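PDB 3H4X: phosphatidylinositol-specific phospholipase C1 from Streptomyces antibioticus, which belongs to the phosphatidylinositol-specific phospholipase C family and folds as a single-chain alpha/beta barrel. Local coordinates for residues Ile149-Leu163 against Gly178-Phe191. Residues are numbered along the deposited sequence; the frame is centred on the assembly and turned at random.
Sequences IRQKLGDAVYGPGDL and GWPSRADLAGKFLF. With EOH (ethanol), chain U; EOH (ethanol), chain K.
Val157 and Phe189 form a single backbone bridge: Phe189 N donates to Ala156 O (2.8 Å), and Phe189 O accepts from Tyr158 N. Water extends this pairing, joining Tyr158 O to Phe191 N. Lys188 adds a side-chain bond. Its chain bends at chi2 (-68°), and NZ, 2.8 Å from Asp155 O, approaches that carbonyl almost end-on; a second water links NZ to Val157 O. A long, flexible lysine suits this partly exposed position, where its ammonium serves one backbone oxygen directly and a second through water.

Apolar contacts fall on two sides of the bridge. From helix 142-153, Ile149 CD1 sits over the centre of the Phe191 ring, 3.9 Å from its centroid in a CH-pi contact, while Leu153 CD1 meets the edge of that ring at CZ (3.7 Å). Leu153 also touches Phe189, whose ring packs on Ile124 and Met111, and so bridges the two aromatics.

Tyr158, with CG anti to its own N (chi1 -172°), reaches the 178-185 loop. Leu185 CD2 covers one ring face and Asp162 CB the other, Trp179 CZ3 lies at the edge, and Pro180 CG is 3.2 Å from Tyr158 OH. From helix 160-164, Leu163 CD2 rests over the six-membered ring of Trp179, whose NE1 bonds to His280 O.

Asp162 OD2 accepts from the N-H of Gly159, the N-cap residue of helix 160-164 (2.9 Å). Ile149 and Leu153 thus pack helix on strand, Tyr158 and Leu163 on the preceding loop; helix 142-153 forms the beta-alpha-beta crossover between parallel strands 124-130 and 189-195 of a TIM-type barrel, this family's fold.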
loop_
_atom_site.group_PDB
_atom_site.type_symbol
_atom_site.label_atom_id
_atom_site.label_comp_id
_atom_site.label_asym_id
_atom_site.label_seq_id
_atom_site.Cartn_x
_atom_site.Cartn_y
_atom_site.Cartn_z
ATOM N N ILE A 149 -0.760 2.433 14.431
ATOM C CA ILE A 149 -0.247 1.209 13.834
ATOM C C ILE A 149 0.715 0.492 14.784
ATOM O O ILE A 149 0.651 -0.730 14.924
ATOM C CB ILE A 149 0.389 1.477 12.453
ATOM C CG1 ILE A 149 -0.710 1.834 11.445
ATOM C CG2 ILE A 149 1.185 0.269 11.979
ATOM C CD1 ILE A 149 -0.203 2.297 10.107
ATOM N N ARG A 150 1.583 1.245 15.457
ATOM C CA ARG A 150 2.478 0.644 16.452
ATOM C C ARG A 150 1.675 -0.051 17.546
ATOM O O ARG A 150 2.001 -1.161 17.954
ATOM C CB ARG A 150 3.405 1.687 17.093
ATOM C CG ARG A 150 4.505 2.214 16.184
ATOM C CD ARG A 150 5.648 2.880 16.964
ATOM N NE ARG A 150 5.176 3.873 17.927
ATOM C CZ ARG A 150 4.904 5.142 17.631
ATOM N NH1 ARG A 150 5.054 5.592 16.389
ATOM N NH2 ARG A 150 4.475 5.963 18.580
ATOM N N GLN A 151 0.627 0.609 18.023
ATOM C CA GLN A 151 -0.198 0.060 19.094
ATOM C C GLN A 151 -0.873 -1.241 18.675
ATOM O O GLN A 151 -0.912 -2.207 19.437
ATOM C CB GLN A 151 -1.246 1.088 19.528
ATOM C CG GLN A 151 -2.072 0.676 20.739
ATOM C CD GLN A 151 -3.384 0.015 20.372
ATOM O OE1 GLN A 151 -4.075 0.446 19.449
ATOM N NE2 GLN A 151 -3.748 -1.028 21.115
ATOM N N LYS A 152 -1.407 -1.269 17.459
ATOM C CA LYS A 152 -2.178 -2.421 17.004
ATOM C C LYS A 152 -1.323 -3.588 16.522
ATOM O O LYS A 152 -1.665 -4.748 16.753
ATOM C CB LYS A 152 -3.141 -2.008 15.892
ATOM C CG LYS A 152 -4.260 -1.092 16.354
ATOM C CD LYS A 152 -5.299 -1.836 17.172
ATOM C CE LYS A 152 -6.493 -0.940 17.465
ATOM N NZ LYS A 152 -7.569 -1.674 18.178
ATOM N N LEU A 153 -0.227 -3.281 15.836
ATOM C CA LEU A 153 0.537 -4.305 15.118
ATOM C C LEU A 153 1.966 -4.502 15.616
ATOM O O LEU A 153 2.566 -5.552 15.388
ATOM C CB LEU A 153 0.571 -3.991 13.623
ATOM C CG LEU A 153 -0.766 -4.119 12.900
ATOM C CD1 LEU A 153 -0.620 -3.709 11.445
ATOM C CD2 LEU A 153 -1.284 -5.546 13.011
ATOM N N GLY A 154 2.520 -3.486 16.267
ATOM C CA GLY A 154 3.858 -3.585 16.834
ATOM C C GLY A 154 4.882 -4.195 15.896
ATOM O O GLY A 154 5.120 -3.683 14.799
ATOM N N ASP A 155 5.483 -5.300 16.338
ATOM C CA ASP A 155 6.618 -5.913 15.655
ATOM C C ASP A 155 6.276 -6.550 14.312
ATOM O O ASP A 155 7.169 -6.991 13.590
ATOM C CB ASP A 155 7.293 -6.948 16.571
ATOM C CG ASP A 155 6.427 -8.179 16.818
ATOM O OD1 ASP A 155 5.275 -8.228 16.336
ATOM O OD2 ASP A 155 6.907 -9.109 17.504
ATOM N N ALA A 156 4.993 -6.604 13.977
ATOM C CA ALA A 156 4.573 -7.202 12.718
ATOM C C ALA A 156 4.800 -6.280 11.519
ATOM O O ALA A 156 4.673 -6.710 10.377
ATOM C CB ALA A 156 3.115 -7.618 12.794
ATOM N N VAL A 157 5.136 -5.020 11.777
ATOM C CA VAL A 157 5.326 -4.048 10.705
ATOM C C VAL A 157 6.778 -3.983 10.247
ATOM O O VAL A 157 7.695 -3.956 11.067
ATOM C CB VAL A 157 4.874 -2.644 11.145
ATOM C CG1 VAL A 157 5.059 -1.638 10.012
ATOM C CG2 VAL A 157 3.431 -2.680 11.601
ATOM N N TYR A 158 6.981 -3.966 8.933
ATOM C CA TYR A 158 8.281 -3.654 8.366
ATOM C C TYR A 158 8.155 -2.261 7.769
ATOM O O TYR A 158 7.431 -2.061 6.796
ATOM C CB TYR A 158 8.666 -4.666 7.290
ATOM C CG TYR A 158 10.090 -4.507 6.800
ATOM C CD1 TYR A 158 11.151 -5.113 7.466
ATOM C CD2 TYR A 158 10.378 -3.752 5.672
ATOM C CE1 TYR A 158 12.459 -4.972 7.018
ATOM C CE2 TYR A 158 11.679 -3.603 5.221
ATOM C CZ TYR A 158 12.717 -4.213 5.899
ATOM O OH TYR A 158 14.007 -4.061 5.443
ATOM N N GLY A 159 8.841 -1.299 8.375
ATOM C CA GLY A 159 8.683 0.110 8.022
ATOM C C GLY A 159 9.971 0.750 7.542
ATOM O O GLY A 159 10.998 0.083 7.428
ATOM N N PRO A 160 9.927 2.058 7.248
ATOM C CA PRO A 160 11.093 2.771 6.736
ATOM C C PRO A 160 12.320 2.657 7.626
ATOM O O PRO A 160 13.437 2.614 7.115
ATOM C CB PRO A 160 10.614 4.222 6.679
ATOM C CG PRO A 160 9.162 4.108 6.439
ATOM C CD PRO A 160 8.722 2.902 7.229
ATOM N N GLY A 161 12.130 2.638 8.940
ATOM C CA GLY A 161 13.264 2.475 9.849
ATOM C C GLY A 161 13.951 1.136 9.655
ATOM O O GLY A 161 15.178 1.026 9.723
ATOM N N ASP A 162 13.158 0.103 9.413
ATOM C CA ASP A 162 13.702 -1.228 9.191
ATOM C C ASP A 162 14.499 -1.291 7.892
ATOM O O ASP A 162 15.613 -1.810 7.865
ATOM C CB ASP A 162 12.578 -2.262 9.190
ATOM C CG ASP A 162 11.823 -2.289 10.500
ATOM O OD1 ASP A 162 12.465 -2.511 11.546
ATOM O OD2 ASP A 162 10.595 -2.077 10.492
ATOM N N LEU A 163 13.935 -0.755 6.815
ATOM C CA LEU A 163 14.621 -0.760 5.530
ATOM C C LEU A 163 15.882 0.090 5.575
ATOM O O LEU A 163 16.918 -0.290 5.037
ATOM C CB LEU A 163 13.704 -0.240 4.423
ATOM C CG LEU A 163 14.325 -0.182 3.024
ATOM C CD1 LEU A 163 14.579 -1.584 2.483
ATOM C CD2 LEU A 163 13.423 0.600 2.085
ATOM N N GLY A 178 18.985 -3.110 -1.439
ATOM C CA GLY A 178 17.686 -3.684 -1.774
ATOM C C GLY A 178 16.830 -4.066 -0.576
ATOM O O GLY A 178 17.080 -3.637 0.551
ATOM N N TRP A 179 15.816 -4.885 -0.839
ATOM C CA TRP A 179 14.854 -5.317 0.175
ATOM C C TRP A 179 15.221 -6.696 0.703
ATOM O O TRP A 179 15.925 -7.448 0.040
ATOM C CB TRP A 179 13.451 -5.394 -0.433
ATOM C CG TRP A 179 12.911 -4.079 -0.881
ATOM C CD1 TRP A 179 13.175 -3.449 -2.058
ATOM C CD2 TRP A 179 12.006 -3.232 -0.162
ATOM N NE1 TRP A 179 12.490 -2.260 -2.121
ATOM C CE2 TRP A 179 11.771 -2.102 -0.964
ATOM C CE3 TRP A 179 11.374 -3.321 1.081
ATOM C CZ2 TRP A 179 10.933 -1.064 -0.563
ATOM C CZ3 TRP A 179 10.542 -2.288 1.478
ATOM C CH2 TRP A 179 10.332 -1.176 0.660
ATOM N N PRO A 180 14.724 -7.048 1.895
ATOM C CA PRO A 180 14.923 -8.415 2.358
ATOM C C PRO A 180 14.248 -9.433 1.442
ATOM O O PRO A 180 13.346 -9.088 0.669
ATOM C CB PRO A 180 14.253 -8.422 3.736
ATOM C CG PRO A 180 14.230 -6.989 4.156
ATOM C CD PRO A 180 14.009 -6.229 2.888
ATOM N N SER A 181 14.690 -10.682 1.536
ATOM C CA SER A 181 14.055 -11.762 0.801
ATOM C C SER A 181 12.590 -11.878 1.212
ATOM O O SER A 181 12.209 -11.516 2.329
ATOM C CB SER A 181 14.777 -13.086 1.055
ATOM O OG SER A 181 14.431 -13.615 2.320
ATOM N N ARG A 182 11.768 -12.387 0.303
ATOM C CA ARG A 182 10.367 -12.616 0.612
ATOM C C ARG A 182 10.227 -13.566 1.801
ATOM O O ARG A 182 9.365 -13.376 2.657
ATOM C CB ARG A 182 9.634 -13.168 -0.608
ATOM C CG ARG A 182 9.634 -12.229 -1.802
ATOM C CD ARG A 182 8.718 -12.745 -2.896
ATOM N NE ARG A 182 7.359 -12.882 -2.391
ATOM C CZ ARG A 182 6.486 -11.882 -2.320
ATOM N NH1 ARG A 182 6.824 -10.671 -2.742
ATOM N NH2 ARG A 182 5.275 -12.094 -1.828
ATOM N N ALA A 183 11.089 -14.577 1.864
ATOM C CA ALA A 183 11.082 -15.523 2.980
ATOM C C ALA A 183 11.298 -14.807 4.312
ATOM O O ALA A 183 10.638 -15.098 5.309
ATOM C CB ALA A 183 12.143 -16.598 2.773
ATOM N N ASP A 184 12.220 -13.853 4.319
ATOM C CA ASP A 184 12.542 -13.111 5.530
ATOM C C ASP A 184 11.397 -12.210 5.987
ATOM O O ASP A 184 11.301 -11.872 7.167
ATOM C CB ASP A 184 13.814 -12.285 5.327
ATOM C CG ASP A 184 15.073 -13.123 5.432
ATOM O OD1 ASP A 184 15.294 -13.728 6.501
ATOM O OD2 ASP A 184 15.839 -13.184 4.448
ATOM N N LEU A 185 10.532 -11.826 5.051
ATOM C CA LEU A 185 9.399 -10.953 5.349
ATOM C C LEU A 185 8.134 -11.722 5.737
ATOM O O LEU A 185 7.056 -11.135 5.853
ATOM C CB LEU A 185 9.127 -10.028 4.163
ATOM C CG LEU A 185 10.168 -8.917 4.011
ATOM C CD1 LEU A 185 10.140 -8.333 2.609
ATOM C CD2 LEU A 185 9.962 -7.832 5.062
ATOM N N ALA A 186 8.265 -13.029 5.947
ATOM C CA ALA A 186 7.147 -13.825 6.434
ATOM C C ALA A 186 6.624 -13.226 7.734
ATOM O O ALA A 186 7.399 -12.817 8.594
ATOM C CB ALA A 186 7.575 -15.273 6.646
ATOM N N GLY A 187 5.305 -13.161 7.864
ATOM C CA GLY A 187 4.685 -12.628 9.065
ATOM C C GLY A 187 4.762 -11.117 9.203
ATOM O O GLY A 187 4.595 -10.593 10.301
ATOM N N LYS A 188 5.004 -10.411 8.097
ATOM C CA LYS A 188 5.090 -8.950 8.130
ATOM C C LYS A 188 3.990 -8.262 7.338
ATOM O O LYS A 188 3.506 -8.770 6.322
ATOM C CB LYS A 188 6.445 -8.465 7.607
ATOM C CG LYS A 188 7.633 -8.958 8.413
ATOM C CD LYS A 188 7.676 -8.345 9.803
ATOM C CE LYS A 188 8.824 -8.938 10.614
ATOM N NZ LYS A 188 8.948 -8.313 11.955
ATOM N N PHE A 189 3.619 -7.084 7.823
ATOM C CA PHE A 189 2.800 -6.146 7.077
ATOM C C PHE A 189 3.654 -4.952 6.707
ATOM O O PHE A 189 4.511 -4.516 7.483
ATOM C CB PHE A 189 1.637 -5.637 7.926
ATOM C CG PHE A 189 0.632 -6.691 8.283
ATOM C CD1 PHE A 189 -0.179 -7.263 7.316
ATOM C CD2 PHE A 189 0.479 -7.095 9.596
ATOM C CE1 PHE A 189 -1.112 -8.233 7.657
ATOM C CE2 PHE A 189 -0.452 -8.060 9.940
ATOM C CZ PHE A 189 -1.245 -8.628 8.969
ATOM N N LEU A 190 3.399 -4.413 5.524
ATOM C CA LEU A 190 3.981 -3.153 5.112
ATOM C C LEU A 190 2.837 -2.218 4.760
ATOM O O LEU A 190 1.732 -2.671 4.446
ATOM C CB LEU A 190 4.912 -3.348 3.914
ATOM C CG LEU A 190 6.126 -4.255 4.164
ATOM C CD1 LEU A 190 5.787 -5.727 3.944
ATOM C CD2 LEU A 190 7.296 -3.856 3.286
ATOM N N PHE A 191 3.099 -0.918 4.817
ATOM C CA PHE A 191 2.094 0.077 4.480
ATOM C C PHE A 191 2.626 1.028 3.422
ATOM O O PHE A 191 3.776 1.464 3.496
ATOM C CB PHE A 191 1.690 0.879 5.721
ATOM C CG PHE A 191 0.891 0.095 6.714
ATOM C CD1 PHE A 191 -0.491 0.150 6.704
ATOM C CD2 PHE A 191 1.517 -0.701 7.656
ATOM C CE1 PHE A 191 -1.236 -0.580 7.605
ATOM C CE2 PHE A 191 0.775 -1.433 8.562
ATOM C CZ PHE A 191 -0.604 -1.369 8.535
HETATM C C1 EOH U . 9.471 -17.736 4.538
HETATM C C2 EOH U . 8.023 -18.191 4.399
HETATM O O EOH U . 9.913 -17.762 5.877
HETATM C C1 EOH K . -10.411 -1.460 17.342
HETATM C C2 EOH K . -10.706 -2.801 18.004
HETATM O O EOH K . -9.974 -0.494 18.272
HETATM O O HOH W 1 9.904 -5.812 10.966
HETATM O O HOH W 2 5.475 -0.192 6.149
#